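PDB 4ZCF: restriction endonuclease EcoP15I, modification subunit from Escherichia coli, which methylates the adenine at position 5 of 5'-CAGCAG-3' on one DNA strand, using S-adenosyl-L-methionine, and joins the Res subunit for DNA restriction. Local coordinates for residues L78-T83 / G506-Q511; L97-N102 / T486-T491; V451-N456 / K500-Q505. One frame throughout, in Å; residues are numbered along the deposited sequence.

Interaction 1: residues L78-T83 / G506-Q511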
ATOM      1  N   LEU A  78     -23.814  18.247   6.954  1.00 36.31           N
ATOM      2  CA  LEU A  78     -22.823  19.219   6.525  1.00 37.02           C
ATOM      3  C   LEU A  78     -23.509  20.489   6.012  1.00 41.83           C
ATOM      4  O   LEU A  78     -24.571  20.428   5.396  1.00 41.07           O
ATOM      5  CB  LEU A  78     -21.900  18.632   5.434  1.00 36.74           C
ATOM      6  CG  LEU A  78     -20.584  19.396   5.201  1.00 40.48           C
ATOM      7  CD1 LEU A  78     -19.547  19.012   6.224  1.00 41.48           C
ATOM      8  CD2 LEU A  78     -20.082  19.210   3.805  1.00 36.90           C
ATOM      9  N   ALA A  79     -22.895  21.635   6.293  1.00 39.49           N
ATOM     10  CA  ALA A  79     -23.363  22.932   5.845  1.00 39.98           C
ATOM     11  C   ALA A  79     -22.166  23.808   5.589  1.00 44.70           C
ATOM     12  O   ALA A  79     -21.090  23.552   6.126  1.00 42.97           O
ATOM     13  CB  ALA A  79     -24.267  23.568   6.883  1.00 40.76           C
ATOM     14  N   GLU A  80     -22.373  24.846   4.764  1.00 43.11           N
ATOM     15  CA  GLU A  80     -21.408  25.860   4.349  1.00 42.41           C
ATOM     16  C   GLU A  80     -21.292  26.955   5.363  1.00 48.95           C
ATOM     17  O   GLU A  80     -22.238  27.210   6.102  1.00 47.92           O
ATOM     18  CB  GLU A  80     -21.952  26.583   3.113  1.00 43.17           C
ATOM     19  CG  GLU A  80     -21.996  25.799   1.834  1.00 48.09           C
ATOM     20  CD  GLU A  80     -22.269  26.711   0.661  1.00 60.91           C
ATOM     21  OE1 GLU A  80     -21.303  27.294   0.117  1.00 49.01           O
ATOM     22  OE2 GLU A  80     -23.460  26.879   0.317  1.00 58.47           O
ATOM     23  N   ASP A  81     -20.177  27.699   5.307  1.00 49.24           N
ATOM     24  CA  ASP A  81     -20.027  28.956   6.029  1.00 50.01           C
ATOM     25  C   ASP A  81     -20.426  29.924   4.925  1.00 54.86           C
ATOM     26  O   ASP A  81     -19.588  30.254   4.075  1.00 55.32           O
ATOM     27  CB  ASP A  81     -18.582  29.230   6.492  1.00 51.29           C
ATOM     28  CG  ASP A  81     -18.444  30.483   7.346  1.00 54.30           C
ATOM     29  OD1 ASP A  81     -19.069  31.508   7.008  1.00 54.47           O
ATOM     30  OD2 ASP A  81     -17.712  30.435   8.346  1.00 58.90           O
ATOM     31  N   LYS A  82     -21.733  30.267   4.866  1.00 51.04           N
ATOM     32  CA  LYS A  82     -22.330  31.137   3.830  1.00 49.87           C
ATOM     33  C   LYS A  82     -21.623  32.480   3.683  1.00 52.44           C
ATOM     34  O   LYS A  82     -21.380  32.890   2.555  1.00 52.07           O
ATOM     35  CB  LYS A  82     -23.856  31.323   4.028  1.00 51.21           C
ATOM     36  CG  LYS A  82     -24.679  30.026   4.087  1.00 54.52           C
ATOM     37  CD  LYS A  82     -24.973  29.418   2.713  1.00 57.95           C
ATOM     38  CE  LYS A  82     -25.604  28.044   2.828  1.00 58.87           C
ATOM     39  NZ  LYS A  82     -26.040  27.515   1.503  1.00 58.53           N
ATOM     40  N   THR A  83     -21.264  33.145   4.814  1.00 48.85           N
ATOM     41  CA  THR A  83     -20.558  34.438   4.822  1.00 48.86           C
ATOM     42  C   THR A  83     -19.218  34.285   4.060  1.00 51.86           C
ATOM     43  O   THR A  83     -19.036  34.922   3.012  1.00 51.30           O
ATOM     44  CB  THR A  83     -20.397  34.995   6.267  1.00 58.69           C
ATOM     45  OG1 THR A  83     -21.622  34.866   6.989  1.00 60.76           O
ATOM     46  CG2 THR A  83     -19.952  36.458   6.293  1.00 57.04           C
ATOM     47  N   GLY A 506      -8.326  31.900  -2.680  1.00 44.80           N
ATOM     48  CA  GLY A 506      -9.508  31.538  -1.903  1.00 42.30           C
ATOM     49  C   GLY A 506      -9.732  30.056  -1.665  1.00 42.83           C
ATOM     50  O   GLY A 506      -9.111  29.196  -2.301  1.00 41.18           O
ATOM     51  N   PHE A 507     -10.685  29.759  -0.770  1.00 38.49           N
ATOM     52  CA  PHE A 507     -11.112  28.423  -0.374  1.00 37.55           C
ATOM     53  C   PHE A 507     -12.518  28.514   0.227  1.00 43.78           C
ATOM     54  O   PHE A 507     -12.867  29.542   0.816  1.00 43.25           O
ATOM     55  CB  PHE A 507     -10.122  27.809   0.663  1.00 38.33           C
ATOM     56  CG  PHE A 507     -10.014  28.557   1.976  1.00 38.80           C
ATOM     57  CD1 PHE A 507      -9.294  29.740   2.065  1.00 39.35           C
ATOM     58  CD2 PHE A 507     -10.646  28.079   3.123  1.00 40.55           C
ATOM     59  CE1 PHE A 507      -9.232  30.444   3.261  1.00 40.21           C
ATOM     60  CE2 PHE A 507     -10.566  28.778   4.326  1.00 41.57           C
ATOM     61  CZ  PHE A 507      -9.857  29.953   4.389  1.00 39.11           C
ATOM     62  N   LYS A 508     -13.304  27.417   0.122  1.00 40.03           N
ATOM     63  CA  LYS A 508     -14.636  27.333   0.702  1.00 38.70           C
ATOM     64  C   LYS A 508     -14.584  26.630   2.053  1.00 42.73           C
ATOM     65  O   LYS A 508     -13.766  25.732   2.253  1.00 41.63           O
ATOM     66  CB  LYS A 508     -15.615  26.654  -0.261  1.00 40.33           C
ATOM     67  CG  LYS A 508     -16.203  27.621  -1.294  1.00 45.57           C
ATOM     68  CD  LYS A 508     -16.856  26.948  -2.499  1.00 51.19           C
ATOM     69  CE  LYS A 508     -18.053  26.062  -2.216  1.00 63.38           C
ATOM     70  NZ  LYS A 508     -18.540  25.389  -3.457  1.00 69.07           N
ATOM     71  N   VAL A 509     -15.418  27.093   3.003  1.00 40.25           N
ATOM     72  CA  VAL A 509     -15.539  26.531   4.357  1.00 39.14           C
ATOM     73  C   VAL A 509     -16.849  25.720   4.439  1.00 42.45           C
ATOM     74  O   VAL A 509     -17.865  26.116   3.870  1.00 42.26           O
ATOM     75  CB  VAL A 509     -15.393  27.586   5.505  1.00 41.35           C
ATOM     76  CG1 VAL A 509     -15.571  26.962   6.890  1.00 40.07           C
ATOM     77  CG2 VAL A 509     -14.047  28.290   5.432  1.00 41.37           C
ATOM     78  N   TYR A 510     -16.771  24.558   5.094  1.00 37.82           N
ATOM     79  CA  TYR A 510     -17.841  23.616   5.372  1.00 36.49           C
ATOM     80  C   TYR A 510     -17.656  23.163   6.792  1.00 40.78           C
ATOM     81  O   TYR A 510     -16.533  23.203   7.295  1.00 41.63           O
ATOM     82  CB  TYR A 510     -17.781  22.420   4.420  1.00 36.78           C
ATOM     83  CG  TYR A 510     -18.368  22.739   3.073  1.00 36.87           C
ATOM     84  CD1 TYR A 510     -19.726  22.597   2.834  1.00 38.67           C
ATOM     85  CD2 TYR A 510     -17.581  23.273   2.059  1.00 37.72           C
ATOM     86  CE1 TYR A 510     -20.281  22.925   1.599  1.00 39.89           C
ATOM     87  CE2 TYR A 510     -18.129  23.627   0.825  1.00 38.20           C
ATOM     88  CZ  TYR A 510     -19.482  23.476   0.609  1.00 43.00           C
ATOM     89  OH  TYR A 510     -20.012  23.785  -0.618  1.00 42.64           O
ATOM     90  N   GLN A 511     -18.751  22.804   7.457  1.00 37.54           N
ATOM     91  CA  GLN A 511     -18.741  22.366   8.854  1.00 38.07           C
ATOM     92  C   GLN A 511     -19.784  21.293   9.151  1.00 41.15           C
ATOM     93  O   GLN A 511     -20.826  21.238   8.497  1.00 39.99           O
ATOM     94  CB  GLN A 511     -18.931  23.562   9.802  1.00 39.61           C
ATOM     95  CG  GLN A 511     -20.182  24.402   9.523  1.00 53.14           C
ATOM     96  CD  GLN A 511     -20.073  25.722  10.212  1.00 81.72           C
ATOM     97  OE1 GLN A 511     -20.212  25.829  11.437  1.00 76.56           O
ATOM     98  NE2 GLN A 511     -19.747  26.750   9.445  1.00 80.98           N
TER
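A79 and Q511 form a hydrogen-bonded antiparallel pair that attaches strand 76-80, outermost within this chain, to strand 508-514 of the mixed methyltransferase sheet. The evidence is reciprocal: A79 N donates to Q511 O over 3.0 Å, and Q511 N to A79 O over 2.8 Å. E80 and Y510 follow as a non-hydrogen-bonded pair, CA to CA 4.3 Å. Beyond them D81 N donates to V509 O at 3.1 Å.

On the E80-Y510 face the tyrosine ring runs beside the glutamate, and E80 CG comes to 3.4 Å from Y510 CE1. The L78 side chain crosses that of Y510 at about a right angle, L78 CD2 approaching the ring obliquely, 3.5 Å from Y510 CD1. Helix 539-552 packs nearby through T547 on Y510 and L551 on L78.

What positions E80 lies further out: its OE1 bonds N85, while K82 NZ makes a salt bridge to OE2. D81 is the N-cap of helix 82-86; with CG anti to the backbone N (chi1 -175°), its carboxylate reaches H84 N through OD1 and K492 through OD2. The backbone itself sets D81 CB 3.7 Å from V509 CB.

Interaction 2: residues L97-N102 / T486-T491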
ATOM      1  N   LEU A  97     -11.939  23.684   3.154  1.00 35.73           N
ATOM      2  CA  LEU A  97     -11.553  23.565   4.555  1.00 34.77           C
ATOM      3  C   LEU A  97     -12.843  23.128   5.297  1.00 39.96           C
ATOM      4  O   LEU A  97     -13.896  23.767   5.145  1.00 39.59           O
ATOM      5  CB  LEU A  97     -10.909  24.852   5.130  1.00 33.68           C
ATOM      6  CG  LEU A  97     -10.840  24.956   6.659  1.00 38.08           C
ATOM      7  CD1 LEU A  97      -9.826  23.973   7.269  1.00 37.95           C
ATOM      8  CD2 LEU A  97     -10.569  26.374   7.095  1.00 39.47           C
ATOM      9  N   ILE A  98     -12.775  21.981   6.004  1.00 36.01           N
ATOM     10  CA  ILE A  98     -13.910  21.389   6.723  1.00 34.77           C
ATOM     11  C   ILE A  98     -13.677  21.328   8.215  1.00 40.76           C
ATOM     12  O   ILE A  98     -12.609  20.896   8.666  1.00 40.01           O
ATOM     13  CB  ILE A  98     -14.390  20.043   6.137  1.00 36.43           C
ATOM     14  CG1 ILE A  98     -14.439  20.098   4.615  1.00 35.99           C
ATOM     15  CG2 ILE A  98     -15.767  19.680   6.689  1.00 38.09           C
ATOM     16  CD1 ILE A  98     -13.946  18.885   3.982  1.00 46.98           C
ATOM     17  N   LYS A  99     -14.690  21.780   8.978  1.00 38.59           N
ATOM     18  CA  LYS A  99     -14.671  21.799  10.435  1.00 38.88           C
ATOM     19  C   LYS A  99     -15.448  20.601  10.968  1.00 41.73           C
ATOM     20  O   LYS A  99     -16.575  20.356  10.558  1.00 41.03           O
ATOM     21  CB  LYS A  99     -15.278  23.113  10.969  1.00 41.62           C
ATOM     22  CG  LYS A  99     -15.056  23.335  12.467  1.00 39.80           C
ATOM     23  CD  LYS A  99     -16.219  24.086  13.096  1.00 50.09           C
ATOM     24  CE  LYS A  99     -16.177  25.584  12.927  1.00 56.69           C
ATOM     25  NZ  LYS A  99     -17.073  26.263  13.900  1.00 58.96           N
ATOM     26  N   GLY A 100     -14.843  19.900  11.901  1.00 39.12           N
ATOM     27  CA  GLY A 100     -15.421  18.741  12.560  1.00 38.40           C
ATOM     28  C   GLY A 100     -14.437  17.605  12.692  1.00 43.32           C
ATOM     29  O   GLY A 100     -13.287  17.708  12.248  1.00 42.28           O
ATOM     30  N   ASP A 101     -14.895  16.512  13.328  1.00 41.77           N
ATOM     31  CA  ASP A 101     -14.144  15.277  13.530  1.00 41.40           C
ATOM     32  C   ASP A 101     -13.803  14.761  12.158  1.00 43.92           C
ATOM     33  O   ASP A 101     -14.691  14.676  11.310  1.00 43.50           O
ATOM     34  CB  ASP A 101     -15.012  14.264  14.287  1.00 44.16           C
ATOM     35  CG  ASP A 101     -14.393  12.908  14.534  1.00 62.32           C
ATOM     36  OD1 ASP A 101     -13.218  12.860  14.980  1.00 65.49           O
ATOM     37  OD2 ASP A 101     -15.105  11.895  14.358  1.00 70.63           O
ATOM     38  N   ASN A 102     -12.501  14.510  11.906  1.00 39.67           N
ATOM     39  CA  ASN A 102     -11.987  14.044  10.614  1.00 37.89           C
ATOM     40  C   ASN A 102     -12.594  12.710  10.167  1.00 39.49           C
ATOM     41  O   ASN A 102     -12.883  12.565   8.975  1.00 38.53           O
ATOM     42  CB  ASN A 102     -10.452  14.022  10.599  1.00 38.59           C
ATOM     43  CG  ASN A 102      -9.809  13.328  11.784  1.00 57.12           C
ATOM     44  OD1 ASN A 102     -10.313  12.346  12.339  1.00 54.90           O
ATOM     45  ND2 ASN A 102      -8.666  13.819  12.190  1.00 44.03           N
ATOM     46  N   THR A 486     -10.635  28.313  19.174  1.00 57.30           N
ATOM     47  CA  THR A 486     -10.422  26.950  18.647  1.00 55.70           C
ATOM     48  C   THR A 486      -9.251  26.914  17.657  1.00 56.64           C
ATOM     49  O   THR A 486      -8.939  27.944  17.057  1.00 55.18           O
ATOM     50  CB  THR A 486     -11.719  26.296  18.090  1.00 60.02           C
ATOM     51  OG1 THR A 486     -12.140  26.908  16.868  1.00 59.81           O
ATOM     52  CG2 THR A 486     -12.858  26.273  19.091  1.00 56.99           C
ATOM     53  N   ILE A 487      -8.597  25.725  17.493  1.00 52.37           N
ATOM     54  CA  ILE A 487      -7.475  25.498  16.551  1.00 50.80           C
ATOM     55  C   ILE A 487      -7.978  25.766  15.128  1.00 51.21           C
ATOM     56  O   ILE A 487      -7.212  26.220  14.274  1.00 50.78           O
ATOM     57  CB  ILE A 487      -6.856  24.056  16.630  1.00 54.12           C
ATOM     58  CG1 ILE A 487      -6.856  23.434  18.040  1.00 54.33           C
ATOM     59  CG2 ILE A 487      -5.459  23.964  15.931  1.00 54.91           C
ATOM     60  CD1 ILE A 487      -5.840  24.043  19.089  1.00 64.39           C
ATOM     61  N   PHE A 488      -9.275  25.462  14.881  1.00 44.97           N
ATOM     62  CA  PHE A 488      -9.921  25.688  13.591  1.00 42.87           C
ATOM     63  C   PHE A 488      -9.870  27.166  13.202  1.00 48.98           C
ATOM     64  O   PHE A 488      -9.666  27.466  12.028  1.00 50.07           O
ATOM     65  CB  PHE A 488     -11.372  25.165  13.579  1.00 42.34           C
ATOM     66  CG  PHE A 488     -12.041  25.402  12.247  1.00 41.51           C
ATOM     67  CD1 PHE A 488     -11.846  24.519  11.183  1.00 42.34           C
ATOM     68  CD2 PHE A 488     -12.810  26.547  12.029  1.00 41.08           C
ATOM     69  CE1 PHE A 488     -12.421  24.766   9.934  1.00 42.23           C
ATOM     70  CE2 PHE A 488     -13.373  26.802  10.771  1.00 42.72           C
ATOM     71  CZ  PHE A 488     -13.185  25.903   9.736  1.00 40.77           C
ATOM     72  N   ASP A 489     -10.078  28.073  14.181  1.00 45.81           N
ATOM     73  CA  ASP A 489     -10.075  29.525  13.996  1.00 46.08           C
ATOM     74  C   ASP A 489      -8.724  30.032  13.491  1.00 48.38           C
ATOM     75  O   ASP A 489      -8.697  30.862  12.579  1.00 47.30           O
ATOM     76  CB  ASP A 489     -10.467  30.247  15.300  1.00 48.39           C
ATOM     77  CG  ASP A 489     -11.883  30.020  15.776  1.00 55.26           C
ATOM     78  OD1 ASP A 489     -12.786  29.927  14.922  1.00 55.44           O
ATOM     79  OD2 ASP A 489     -12.101  30.029  17.009  1.00 63.89           O
ATOM     80  N   LEU A 490      -7.613  29.503  14.062  1.00 45.09           N
ATOM     81  CA  LEU A 490      -6.228  29.823  13.675  1.00 45.23           C
ATOM     82  C   LEU A 490      -5.934  29.284  12.300  1.00 49.24           C
ATOM     83  O   LEU A 490      -5.211  29.930  11.531  1.00 49.63           O
ATOM     84  CB  LEU A 490      -5.226  29.184  14.624  1.00 45.48           C
ATOM     85  CG  LEU A 490      -5.125  29.719  16.016  1.00 51.48           C
ATOM     86  CD1 LEU A 490      -4.842  28.578  16.964  1.00 52.43           C
ATOM     87  CD2 LEU A 490      -4.049  30.827  16.110  1.00 53.26           C
ATOM     88  N   THR A 491      -6.450  28.063  12.017  1.00 44.57           N
ATOM     89  CA  THR A 491      -6.305  27.376  10.737  1.00 43.63           C
ATOM     90  C   THR A 491      -6.995  28.172   9.658  1.00 44.22           C
ATOM     91  O   THR A 491      -6.364  28.437   8.643  1.00 45.27           O
ATOM     92  CB  THR A 491      -6.796  25.915  10.837  1.00 51.68           C
ATOM     93  OG1 THR A 491      -6.027  25.267  11.847  1.00 55.04           O
ATOM     94  CG2 THR A 491      -6.685  25.151   9.510  1.00 43.84           C
TER
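L97 and K99, on strand 97-99, face F488 and T491 across a strand-helix layer in which segment 487-491 runs nearly antiparallel to the strand, at 166°. The axes approach to 10.1 Å, a spacing filled mainly by side chains. K99 and F488 have the nearest backbones, CA to CA 6.9 Å.

The F488 ring is the main element. With CG anti to the backbone N (chi1 180°), it extends from the helix to the strand. K99 crosses the F488 side chain at about a right angle and lies over one face, its CG above the ring centre. K99 CB is 3.7 Å from the ring centroid, a CH-pi contact, and the bent chain carries K99 CE on to 3.6 Å from F488 CD2. L97 points back against F488 and meets the CE1-CZ end obliquely, with CG 3.6 Å from F488 CE1 and CD2 3.7 Å from F488 CZ. More loosely, L97 CD1 meets T491 CG2 at 4.0 Å. An alanine at F488 would remove the ring and would probably leave L97 and the aliphatic part of K99 without their shared packing surface. The K99 amine has a long, weak ion pair with D470.

In the wider fold, helix 487-500 is the connection of a beta-alpha-beta crossover from strand 461-468 to strand 508-514, and strand 96-99 lies between those two in the sheet. F488 accordingly touches V509 on one neighbouring strand, while T491 touches Q468 on the other.

Interaction 3: residues V451-N456 / K500-Q505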
ATOM      1  N   VAL A 451      -0.221  24.279  -1.311  1.00 39.91           N
ATOM      2  CA  VAL A 451      -0.996  24.231  -2.567  1.00 38.98           C
ATOM      3  C   VAL A 451      -1.106  25.658  -3.159  1.00 42.86           C
ATOM      4  O   VAL A 451      -0.910  25.821  -4.366  1.00 42.07           O
ATOM      5  CB  VAL A 451      -2.361  23.481  -2.442  1.00 40.93           C
ATOM      6  CG1 VAL A 451      -3.182  23.607  -3.713  1.00 39.70           C
ATOM      7  CG2 VAL A 451      -2.146  21.999  -2.103  1.00 40.39           C
ATOM      8  N   PHE A 452      -1.330  26.693  -2.300  1.00 39.37           N
ATOM      9  CA  PHE A 452      -1.367  28.103  -2.739  1.00 38.45           C
ATOM     10  C   PHE A 452      -0.045  28.468  -3.422  1.00 43.56           C
ATOM     11  O   PHE A 452      -0.088  28.893  -4.574  1.00 44.65           O
ATOM     12  CB  PHE A 452      -1.696  29.084  -1.583  1.00 39.19           C
ATOM     13  CG  PHE A 452      -3.111  29.048  -1.022  1.00 40.10           C
ATOM     14  CD1 PHE A 452      -4.215  28.914  -1.865  1.00 41.85           C
ATOM     15  CD2 PHE A 452      -3.342  29.213   0.343  1.00 41.80           C
ATOM     16  CE1 PHE A 452      -5.519  28.946  -1.359  1.00 41.48           C
ATOM     17  CE2 PHE A 452      -4.650  29.216   0.851  1.00 43.89           C
ATOM     18  CZ  PHE A 452      -5.727  29.084  -0.007  1.00 40.92           C
ATOM     19  N   ASN A 453       1.121  28.201  -2.772  1.00 39.90           N
ATOM     20  CA  ASN A 453       2.455  28.467  -3.353  1.00 39.85           C
ATOM     21  C   ASN A 453       2.732  27.694  -4.640  1.00 43.54           C
ATOM     22  O   ASN A 453       3.361  28.233  -5.547  1.00 43.14           O
ATOM     23  CB  ASN A 453       3.575  28.127  -2.368  1.00 43.06           C
ATOM     24  CG  ASN A 453       3.634  28.916  -1.092  1.00 64.61           C
ATOM     25  OD1 ASN A 453       4.428  28.599  -0.203  1.00 55.31           O
ATOM     26  ND2 ASN A 453       2.799  29.936  -0.949  1.00 57.92           N
ATOM     27  N   LEU A 454       2.342  26.401  -4.688  1.00 40.55           N
ATOM     28  CA  LEU A 454       2.583  25.583  -5.870  1.00 39.76           C
ATOM     29  C   LEU A 454       1.771  26.062  -7.069  1.00 43.75           C
ATOM     30  O   LEU A 454       2.342  26.260  -8.120  1.00 43.73           O
ATOM     31  CB  LEU A 454       2.400  24.077  -5.581  1.00 39.61           C
ATOM     32  CG  LEU A 454       3.482  23.386  -4.710  1.00 43.29           C
ATOM     33  CD1 LEU A 454       2.983  22.028  -4.153  1.00 41.80           C
ATOM     34  CD2 LEU A 454       4.811  23.220  -5.459  1.00 43.57           C
ATOM     35  N   ASN A 455       0.460  26.300  -6.899  1.00 42.76           N
ATOM     36  CA  ASN A 455      -0.475  26.782  -7.926  1.00 42.79           C
ATOM     37  C   ASN A 455      -0.106  28.103  -8.592  1.00 49.06           C
ATOM     38  O   ASN A 455      -0.416  28.280  -9.769  1.00 47.92           O
ATOM     39  CB  ASN A 455      -1.891  26.830  -7.384  1.00 42.99           C
ATOM     40  CG  ASN A 455      -2.603  25.499  -7.326  1.00 54.15           C
ATOM     41  OD1 ASN A 455      -2.029  24.418  -7.500  1.00 40.37           O
ATOM     42  ND2 ASN A 455      -3.892  25.562  -7.104  1.00 45.97           N
ATOM     43  N   ASN A 456       0.549  28.990  -7.890  1.00 50.73           N
ATOM     44  CA  ASN A 456       0.883  30.267  -8.467  1.00 52.20           C
ATOM     45  C   ASN A 456       2.260  30.268  -9.012  1.00 58.70           C
ATOM     46  O   ASN A 456       2.801  31.287  -9.292  1.00 61.17           O
ATOM     47  CB  ASN A 456       0.652  31.437  -7.504  1.00 52.35           C
ATOM     48  CG  ASN A 456       1.611  31.442  -6.378  1.00 69.52           C
ATOM     49  OD1 ASN A 456       2.487  30.617  -6.319  1.00 62.47           O
ATOM     50  ND2 ASN A 456       1.461  32.365  -5.490  1.00 59.04           N
ATOM     51  N   LYS A 500      -4.250  35.598   0.725  1.00 44.74           N
ATOM     52  CA  LYS A 500      -4.110  37.039   0.465  1.00 45.77           C
ATOM     53  C   LYS A 500      -2.751  37.304  -0.160  1.00 51.97           C
ATOM     54  O   LYS A 500      -2.678  37.980  -1.192  1.00 53.45           O
ATOM     55  CB  LYS A 500      -4.327  37.842   1.743  1.00 46.51           C
ATOM     56  N   LYS A 501      -1.695  36.678   0.393  1.00 48.61           N
ATOM     57  CA  LYS A 501      -0.365  36.573  -0.219  1.00 48.80           C
ATOM     58  C   LYS A 501      -0.703  35.421  -1.195  1.00 57.31           C
ATOM     59  O   LYS A 501      -1.649  34.697  -0.907  1.00 59.57           O
ATOM     60  CB  LYS A 501       0.676  36.064   0.794  1.00 50.10           C
ATOM     61  CG  LYS A 501       0.726  36.792   2.132  1.00 58.73           C
ATOM     62  CD  LYS A 501       1.809  36.194   3.038  1.00 68.55           C
ATOM     63  CE  LYS A 501       1.855  36.810   4.423  1.00 84.31           C
ATOM     64  NZ  LYS A 501       2.830  37.936   4.513  1.00 97.17           N
ATOM     65  N   ASN A 502      -0.028  35.229  -2.322  1.00 53.33           N
ATOM     66  CA  ASN A 502      -0.455  34.134  -3.237  1.00 52.59           C
ATOM     67  C   ASN A 502      -1.706  34.365  -4.122  1.00 57.48           C
ATOM     68  O   ASN A 502      -2.351  33.408  -4.563  1.00 57.57           O
ATOM     69  CB  ASN A 502      -0.427  32.721  -2.613  1.00 47.60           C
ATOM     70  CG  ASN A 502       0.853  32.402  -1.921  1.00 58.14           C
ATOM     71  OD1 ASN A 502       1.891  32.178  -2.549  1.00 53.43           O
ATOM     72  ND2 ASN A 502       0.804  32.401  -0.605  1.00 48.62           N
ATOM     73  N   ARG A 503      -1.999  35.637  -4.411  1.00 55.64           N
ATOM     74  CA  ARG A 503      -2.993  36.146  -5.368  1.00 55.96           C
ATOM     75  C   ARG A 503      -4.497  35.895  -5.175  1.00 59.26           C
ATOM     76  O   ARG A 503      -5.227  35.792  -6.178  1.00 59.21           O
ATOM     77  CB  ARG A 503      -2.541  35.869  -6.827  1.00 58.26           C
ATOM     78  CG  ARG A 503      -1.158  36.439  -7.206  1.00 71.39           C
ATOM     79  CD  ARG A 503      -1.037  37.955  -7.010  1.00 82.81           C
ATOM     80  NE  ARG A 503      -1.864  38.719  -7.950  1.00 88.39           N
ATOM     81  CZ  ARG A 503      -1.923  40.048  -7.989  1.00102.02           C
ATOM     82  NH1 ARG A 503      -1.194  40.778  -7.152  1.00 92.17           N
ATOM     83  NH2 ARG A 503      -2.683  40.656  -8.889  1.00 86.82           N
ATOM     84  N   ASP A 504      -4.975  35.898  -3.910  1.00 54.94           N
ATOM     85  CA  ASP A 504      -6.395  35.724  -3.551  1.00 54.98           C
ATOM     86  C   ASP A 504      -7.024  34.458  -4.147  1.00 57.90           C
ATOM     87  O   ASP A 504      -8.146  34.509  -4.669  1.00 58.48           O
ATOM     88  CB  ASP A 504      -7.232  36.983  -3.895  1.00 57.50           C
ATOM     89  CG  ASP A 504      -6.810  38.240  -3.159  1.00 75.93           C
ATOM     90  OD1 ASP A 504      -7.139  38.361  -1.953  1.00 78.38           O
ATOM     91  OD2 ASP A 504      -6.172  39.118  -3.796  1.00 84.41           O
ATOM     92  N   GLN A 505      -6.316  33.317  -4.059  1.00 52.13           N
ATOM     93  CA  GLN A 505      -6.827  32.045  -4.584  1.00 50.75           C
ATOM     94  C   GLN A 505      -8.130  31.577  -3.959  1.00 52.16           C
ATOM     95  O   GLN A 505      -8.911  30.907  -4.633  1.00 53.76           O
ATOM     96  CB  GLN A 505      -5.782  30.938  -4.499  1.00 51.85           C
ATOM     97  CG  GLN A 505      -4.787  31.001  -5.636  1.00 58.35           C
ATOM     98  CD  GLN A 505      -3.833  29.845  -5.645  1.00 57.29           C
ATOM     99  OE1 GLN A 505      -2.614  30.039  -5.627  1.00 56.26           O
ATOM    100  NE2 GLN A 505      -4.368  28.625  -5.760  1.00 31.58           N
TER
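F452 lays its ring alongside the aliphatic part of Q505, the two side chains sliding past each other in opposite directions. Q505 CB is 3.7 Å from F452 CD1, approaching the ring obliquely. The amide of Q505 is turned nearly perpendicular to the ring plane, and its CD stands 3.9 Å from F452 CD1. N455 flanks the same amide, with its CB 4.0 Å from Q505 CD; the two amide planes are nearly parallel. N455 OD1 is held elsewhere, by the backbone N of Y462. At its other end F452 meets the loop through CB, 4.0 Å from N502 CB.

The segments belong to two helical connections of the methyltransferase sheet. Helix 446-455 links strand 434-439 to its parallel neighbour 461-468, a beta-alpha-beta unit, and 500-505 is the turn leading from helix 487-500 toward strand 508-514. F452 packs between its own helix and helix 487-500, where A498 and S499 touch it and F464 meets its ring edge-to-face.

The polar part gathers on N502 OD1. N456, the first residue beyond helix 446-455, has its CG between the backbone N and the carbonyl carbon (chi1 69°), the rotamer in which its ND2 reaches N502 OD1. N456 ND2 donates to that oxygen at 3.0 Å, in the carbonyl plane and on a lone pair, although the oxygen sits 28° out of the N456 amide plane. From the last turn of the helix, N453 ND2 adds a weak bond of 2.9 Å to the same N502 OD1, bent to 125° at the hydrogen. N502 ND2 in turn donates to A498 O in the preceding helix, which is likely to limit the turning of the amide.

All three interactions use one unbroken run, 486-511: helix 487-500 starts in interaction 2, its C-terminal end opens into the loop of interaction 3, and strand 508-514 carries interaction 1. Their partners come earlier, in the order 78-83, 97-102 and 451-456. Interactions 1 and 2, with centres 11 Å apart, share the sheet: Y510 O lies 2.9 Å from K99 N, a probable hydrogen bond between adjacent strands. Interaction 3 is about 19 Å from interaction 1, centre to centre, yet F452 CE1 packs 3.7 Å from G506 O. Interactions 2 and 3 do not touch. Together they tie N-terminal strands and a later helix to the same stretch, joining sequence-distant parts into one methyltransferase core.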